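Local coordinates for protein beta-glucosidase (Chaetomella raphigera, PDB 6JXG) that probably hydrolyses terminal, non-reducing beta-D-glucosyl residues with release of beta-D-glucose, as a secreted family 3 glycoside hydrolase of cellulose breakdown, at residues I334-K340 with V498-A504; A432-I436 with L466-V470. One frame throughout, in Å; residues are numbered along the deposited sequence.

Contact 1. Residues I334-K340 with V498-A504; sequences IVLLTNK and VKAIVWA
V335 and W503 grip each other through both halves of an antiparallel hydrogen-bonded pair: V335 N gives an almost straight bond to W503 O (2.9 Å, 177° at the hydrogen), and W503 N answers to V335 O at 2.8 Å. At the far end K340 N reaches K499 O at 2.8 Å, again nearly straight at 173°. Between these ends the ladder is uneven. L337 N bonds to I501 O, whereas I501 N turns to T338 O, a longer bond of 3.2 Å whose donor stands above the carbonyl plane. L337 and T338 thus both face the single residue I501, which defines a classic beta bulge in the edge strand of the six-stranded mixed sheet in the family 3 C-terminal domain. Past the bulge, the CA of A500 makes a CA-H...O contact with T338 O. T338 OG1 sits between its backbone N and carbonyl carbon (chi1 61°), a torsion that lays the hydroxyl against I501 CG1 at 3.4 Å. The bulged L337 sends CD1 to W503, touching CB and the six-membered ring at CE3, both at 3.8 Å; the indole NE1 is taken by Y531. On the other sheet face, L336 CD1 meets V502 CG2, and the other methyl of that valine, CG1, packs on I334 CG2 at 3.6 Å. Helix 511-519 backs this corner, L515 touching both I334 and V502. Replacing I334 by an alanine would probably open a gap beside V502 CG1 and thin the packing against L515 and I518. At the exposed end, the bent chain of K340 brings CE close to V498 O, while K499 NZ turns to S496 O.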
loop_
_atom_site.group_PDB
_atom_site.type_symbol
_atom_site.label_atom_id
_atom_site.label_comp_id
_atom_site.label_asym_id
_atom_site.label_seq_id
_atom_site.Cartn_x
_atom_site.Cartn_y
_atom_site.Cartn_z
ATOM N N ILE A 334 -0.677 -2.381 -14.386
ATOM C CA ILE A 334 -1.768 -1.933 -15.266
ATOM C C ILE A 334 -2.864 -2.983 -15.351
ATOM O O ILE A 334 -2.564 -4.129 -15.483
ATOM C CB ILE A 334 -1.226 -1.562 -16.638
ATOM C CG1 ILE A 334 -0.294 -0.321 -16.522
ATOM C CG2 ILE A 334 -2.373 -1.298 -17.590
ATOM C CD1 ILE A 334 0.345 0.111 -17.854
ATOM N N VAL A 335 -4.136 -2.584 -15.281
ATOM C CA VAL A 335 -5.210 -3.501 -15.414
ATOM C C VAL A 335 -5.990 -3.144 -16.678
ATOM O O VAL A 335 -6.479 -2.025 -16.809
ATOM C CB VAL A 335 -6.150 -3.444 -14.189
ATOM C CG1 VAL A 335 -7.253 -4.478 -14.349
ATOM C CG2 VAL A 335 -5.347 -3.682 -12.925
ATOM N N LEU A 336 -6.090 -4.077 -17.616
ATOM C CA LEU A 336 -6.971 -3.896 -18.757
ATOM C C LEU A 336 -8.411 -4.201 -18.408
ATOM O O LEU A 336 -8.715 -5.328 -18.024
ATOM C CB LEU A 336 -6.466 -4.767 -19.936
ATOM C CG LEU A 336 -7.134 -4.660 -21.323
ATOM C CD1 LEU A 336 -6.985 -3.251 -21.915
ATOM C CD2 LEU A 336 -6.635 -5.727 -22.326
ATOM N N LEU A 337 -9.300 -3.194 -18.552
ATOM C CA LEU A 337 -10.713 -3.368 -18.170
ATOM C C LEU A 337 -11.673 -3.762 -19.273
ATOM O O LEU A 337 -12.591 -4.566 -19.039
ATOM C CB LEU A 337 -11.286 -2.112 -17.439
ATOM C CG LEU A 337 -10.597 -1.772 -16.091
ATOM C CD1 LEU A 337 -11.206 -0.467 -15.507
ATOM C CD2 LEU A 337 -10.703 -2.880 -15.039
ATOM N N THR A 338 -11.478 -3.214 -20.454
ATOM C CA THR A 338 -12.289 -3.587 -21.635
ATOM C C THR A 338 -11.360 -3.563 -22.810
ATOM O O THR A 338 -10.401 -2.813 -22.814
ATOM C CB THR A 338 -13.465 -2.603 -21.943
ATOM O OG1 THR A 338 -12.953 -1.312 -22.220
ATOM C CG2 THR A 338 -14.372 -2.423 -20.768
ATOM N N ASN A 339 -11.660 -4.356 -23.843
ATOM C CA ASN A 339 -10.918 -4.345 -25.075
ATOM C C ASN A 339 -11.759 -5.038 -26.162
ATOM O O ASN A 339 -11.819 -6.241 -26.205
ATOM C CB ASN A 339 -9.636 -5.140 -24.853
ATOM C CG ASN A 339 -8.679 -5.044 -26.020
ATOM O OD1 ASN A 339 -8.799 -4.170 -26.862
ATOM N ND2 ASN A 339 -7.722 -5.956 -26.088
ATOM N N LYS A 340 -12.484 -4.286 -26.928
ATOM C CA LYS A 340 -13.408 -4.818 -27.932
ATOM C C LYS A 340 -12.695 -5.125 -29.237
ATOM O O LYS A 340 -12.051 -4.232 -29.795
ATOM C CB LYS A 340 -14.465 -3.788 -28.189
ATOM C CG LYS A 340 -15.320 -3.495 -26.967
ATOM C CD LYS A 340 -16.474 -2.577 -27.346
ATOM C CE LYS A 340 -16.919 -1.609 -26.261
ATOM N NZ LYS A 340 -18.118 -2.100 -25.537
ATOM N N VAL A 498 -16.019 3.814 -27.335
ATOM C CA VAL A 498 -14.920 3.450 -26.378
ATOM C C VAL A 498 -14.681 1.952 -26.519
ATOM O O VAL A 498 -15.560 1.099 -26.172
ATOM C CB VAL A 498 -15.253 3.826 -24.949
ATOM C CG1 VAL A 498 -14.199 3.245 -23.960
ATOM C CG2 VAL A 498 -15.300 5.352 -24.800
ATOM N N LYS A 499 -13.570 1.652 -27.148
ATOM C CA LYS A 499 -13.229 0.288 -27.514
ATOM C C LYS A 499 -12.304 -0.367 -26.491
ATOM O O LYS A 499 -12.271 -1.587 -26.442
ATOM C CB LYS A 499 -12.522 0.228 -28.877
ATOM C CG LYS A 499 -13.294 0.906 -30.030
ATOM C CD LYS A 499 -14.691 0.330 -30.182
ATOM C CE LYS A 499 -15.382 0.870 -31.422
ATOM N NZ LYS A 499 -16.794 0.536 -31.253
ATOM N N ALA A 500 -11.556 0.420 -25.706
ATOM C CA ALA A 500 -10.664 -0.155 -24.653
ATOM C C ALA A 500 -10.496 0.826 -23.507
ATOM O O ALA A 500 -10.511 2.057 -23.704
ATOM C CB ALA A 500 -9.346 -0.600 -25.231
ATOM N N ILE A 501 -10.490 0.292 -22.285
ATOM C CA ILE A 501 -10.249 1.093 -21.110
ATOM C C ILE A 501 -9.037 0.455 -20.382
ATOM O O ILE A 501 -9.069 -0.716 -20.000
ATOM C CB ILE A 501 -11.469 1.151 -20.186
ATOM C CG1 ILE A 501 -12.655 1.775 -20.905
ATOM C CG2 ILE A 501 -11.175 2.000 -18.975
ATOM C CD1 ILE A 501 -13.873 1.762 -20.037
ATOM N N VAL A 502 -7.979 1.254 -20.240
ATOM C CA VAL A 502 -6.765 0.840 -19.547
ATOM C C VAL A 502 -6.681 1.524 -18.195
ATOM O O VAL A 502 -6.559 2.726 -18.141
ATOM C CB VAL A 502 -5.570 1.252 -20.385
ATOM C CG1 VAL A 502 -4.303 0.846 -19.684
ATOM C CG2 VAL A 502 -5.754 0.702 -21.830
ATOM N N TRP A 503 -6.821 0.757 -17.107
ATOM C CA TRP A 503 -6.711 1.268 -15.751
ATOM C C TRP A 503 -5.212 1.231 -15.398
ATOM O O TRP A 503 -4.663 0.210 -14.918
ATOM C CB TRP A 503 -7.562 0.399 -14.843
ATOM C CG TRP A 503 -7.740 0.876 -13.530
ATOM C CD1 TRP A 503 -7.044 0.457 -12.435
ATOM C CD2 TRP A 503 -8.720 1.812 -13.080
ATOM N NE1 TRP A 503 -7.489 1.131 -11.336
ATOM C CE2 TRP A 503 -8.541 1.956 -11.688
ATOM C CE3 TRP A 503 -9.711 2.550 -13.703
ATOM C CZ2 TRP A 503 -9.278 2.822 -10.943
ATOM C CZ3 TRP A 503 -10.448 3.439 -12.956
ATOM C CH2 TRP A 503 -10.240 3.566 -11.593
ATOM N N ALA A 504 -4.549 2.349 -15.630
ATOM C CA ALA A 504 -3.075 2.366 -15.608
ATOM C C ALA A 504 -2.513 2.684 -14.228
ATOM O O ALA A 504 -1.312 2.523 -13.995
ATOM C CB ALA A 504 -2.595 3.418 -16.590
#

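Contact 2. Residues A432-I436 with L466-V470; sequences AIVFI and LVQAV
V434 stands at the middle of this interface, its two methyls meeting three residues of helix 466-470. CG1 takes the position between the backbone N and the carbonyl carbon (chi1 54°) and touches V467 CG2 at 4.1 Å, the two side chains set roughly perpendicular. CG2 lies against L466 CG at 3.9 Å, the valine and leucine lying alongside with their chains running opposite ways, and also meets V470 CG2 at 4.0 Å. The short strand and helix segments run antiparallel at 171°, their axes 9.1 Å apart, a helix laid on one face of the sheet with no hydrogen bond between them; this is how helices cover the sheet in the alpha/beta sandwich of the family 3 C-terminal domain. I436 has CG1 in the same tight torsion (chi1 59°), and its CG2 comes to V467 CG2 at 4.0 Å. That one valine methyl therefore serves two strand residues. At the opposite end the small A432 lets V470 come close, CB to CG1 at 3.6 Å. F435 is turned to the other face of the sheet, where its side chain touches I354 and V480 of the two flanking strands, while helix 419-427 closes on L466 and V470 through A422.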
loop_
_atom_site.group_PDB
_atom_site.type_symbol
_atom_site.label_atom_id
_atom_site.label_comp_id
_atom_site.label_asym_id
_atom_site.label_seq_id
_atom_site.Cartn_x
_atom_site.Cartn_y
_atom_site.Cartn_z
ATOM N N ALA A 432 -8.276 7.505 -31.335
ATOM C CA ALA A 432 -8.003 8.528 -30.297
ATOM C C ALA A 432 -7.747 7.891 -28.954
ATOM O O ALA A 432 -8.559 7.077 -28.512
ATOM C CB ALA A 432 -9.209 9.426 -30.141
ATOM N N ILE A 433 -6.652 8.272 -28.312
ATOM C CA ILE A 433 -6.360 7.831 -26.935
ATOM C C ILE A 433 -6.492 9.064 -26.038
ATOM O O ILE A 433 -5.817 10.104 -26.286
ATOM C CB ILE A 433 -4.927 7.282 -26.762
ATOM C CG1 ILE A 433 -4.543 6.321 -27.909
ATOM C CG2 ILE A 433 -4.802 6.699 -25.379
ATOM C CD1 ILE A 433 -3.121 5.763 -27.899
ATOM N N VAL A 434 -7.403 8.958 -25.067
ATOM C CA VAL A 434 -7.753 10.020 -24.204
ATOM C C VAL A 434 -7.343 9.635 -22.749
ATOM O O VAL A 434 -7.617 8.533 -22.290
ATOM C CB VAL A 434 -9.260 10.399 -24.334
ATOM C CG1 VAL A 434 -10.184 9.215 -24.128
ATOM C CG2 VAL A 434 -9.645 11.515 -23.393
ATOM N N PHE A 435 -6.752 10.595 -22.050
ATOM C CA PHE A 435 -6.046 10.396 -20.792
ATOM C C PHE A 435 -6.760 11.202 -19.721
ATOM O O PHE A 435 -6.872 12.433 -19.805
ATOM C CB PHE A 435 -4.581 10.885 -20.942
ATOM C CG PHE A 435 -3.747 10.051 -21.871
ATOM C CD1 PHE A 435 -2.919 9.045 -21.375
ATOM C CD2 PHE A 435 -3.825 10.204 -23.224
ATOM C CE1 PHE A 435 -2.172 8.252 -22.230
ATOM C CE2 PHE A 435 -3.063 9.403 -24.086
ATOM C CZ PHE A 435 -2.253 8.420 -23.581
ATOM N N ILE A 436 -7.241 10.514 -18.701
ATOM C CA ILE A 436 -7.980 11.096 -17.624
ATOM C C ILE A 436 -7.436 10.603 -16.300
ATOM O O ILE A 436 -6.797 9.526 -16.234
ATOM C CB ILE A 436 -9.506 10.856 -17.730
ATOM C CG1 ILE A 436 -9.862 9.363 -17.747
ATOM C CG2 ILE A 436 -10.029 11.545 -18.964
ATOM C CD1 ILE A 436 -11.313 9.022 -17.489
ATOM N N LEU A 466 -14.549 15.042 -21.001
ATOM C CA LEU A 466 -13.535 14.884 -22.014
ATOM C C LEU A 466 -13.695 13.639 -22.876
ATOM O O LEU A 466 -13.555 13.674 -24.145
ATOM C CB LEU A 466 -12.113 14.889 -21.388
ATOM C CG LEU A 466 -10.945 15.009 -22.351
ATOM C CD1 LEU A 466 -11.031 16.293 -23.141
ATOM C CD2 LEU A 466 -9.633 14.935 -21.541
ATOM N N VAL A 467 -13.866 12.501 -22.225
ATOM C CA VAL A 467 -14.117 11.261 -22.938
ATOM C C VAL A 467 -15.369 11.362 -23.822
ATOM O O VAL A 467 -15.292 10.981 -24.961
ATOM C CB VAL A 467 -14.237 10.030 -22.015
ATOM C CG1 VAL A 467 -14.360 8.751 -22.861
ATOM C CG2 VAL A 467 -12.960 9.928 -21.196
ATOM N N GLN A 468 -16.459 11.911 -23.288
ATOM C CA GLN A 468 -17.699 12.084 -24.080
ATOM C C GLN A 468 -17.458 12.920 -25.378
ATOM O O GLN A 468 -17.944 12.546 -26.456
ATOM C CB GLN A 468 -18.736 12.734 -23.234
ATOM C CG GLN A 468 -19.336 11.791 -22.258
ATOM C CD GLN A 468 -20.160 12.448 -21.215
ATOM O OE1 GLN A 468 -19.959 13.616 -20.891
ATOM N NE2 GLN A 468 -21.131 11.709 -20.680
ATOM N N ALA A 469 -16.653 13.985 -25.266
ATOM C CA ALA A 469 -16.231 14.790 -26.405
ATOM C C ALA A 469 -15.429 13.998 -27.440
ATOM O O ALA A 469 -15.594 14.168 -28.674
ATOM C CB ALA A 469 -15.421 15.992 -25.932
ATOM N N VAL A 470 -14.539 13.139 -26.979
ATOM C CA VAL A 470 -13.726 12.396 -27.881
ATOM C C VAL A 470 -14.612 11.346 -28.578
ATOM O O VAL A 470 -14.484 11.128 -29.813
ATOM C CB VAL A 470 -12.545 11.746 -27.131
ATOM C CG1 VAL A 470 -11.747 10.823 -28.028
ATOM C CG2 VAL A 470 -11.617 12.866 -26.637
#

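Followed from the N terminus, the chain lays down strand 335-339 at the edge of the sheet, then runs through strand 351-355, helix 396-406, strand 410-414 and helix 419-427 before reaching strand 431-438. Contact 2 closes the short loop from there to helix 463-471, with 29 residues between its segments. The chain continues through strand 477-483 to strand 498-503, where contact 1 closes a much longer loop of 157 residues, so contact 2 is nested within it. One joins an edge strand to its neighbour; the other seats a helix on a more central strand of the same sheet. They touch where V498 CG2 packs on V467 CG1 at 4.0 Å.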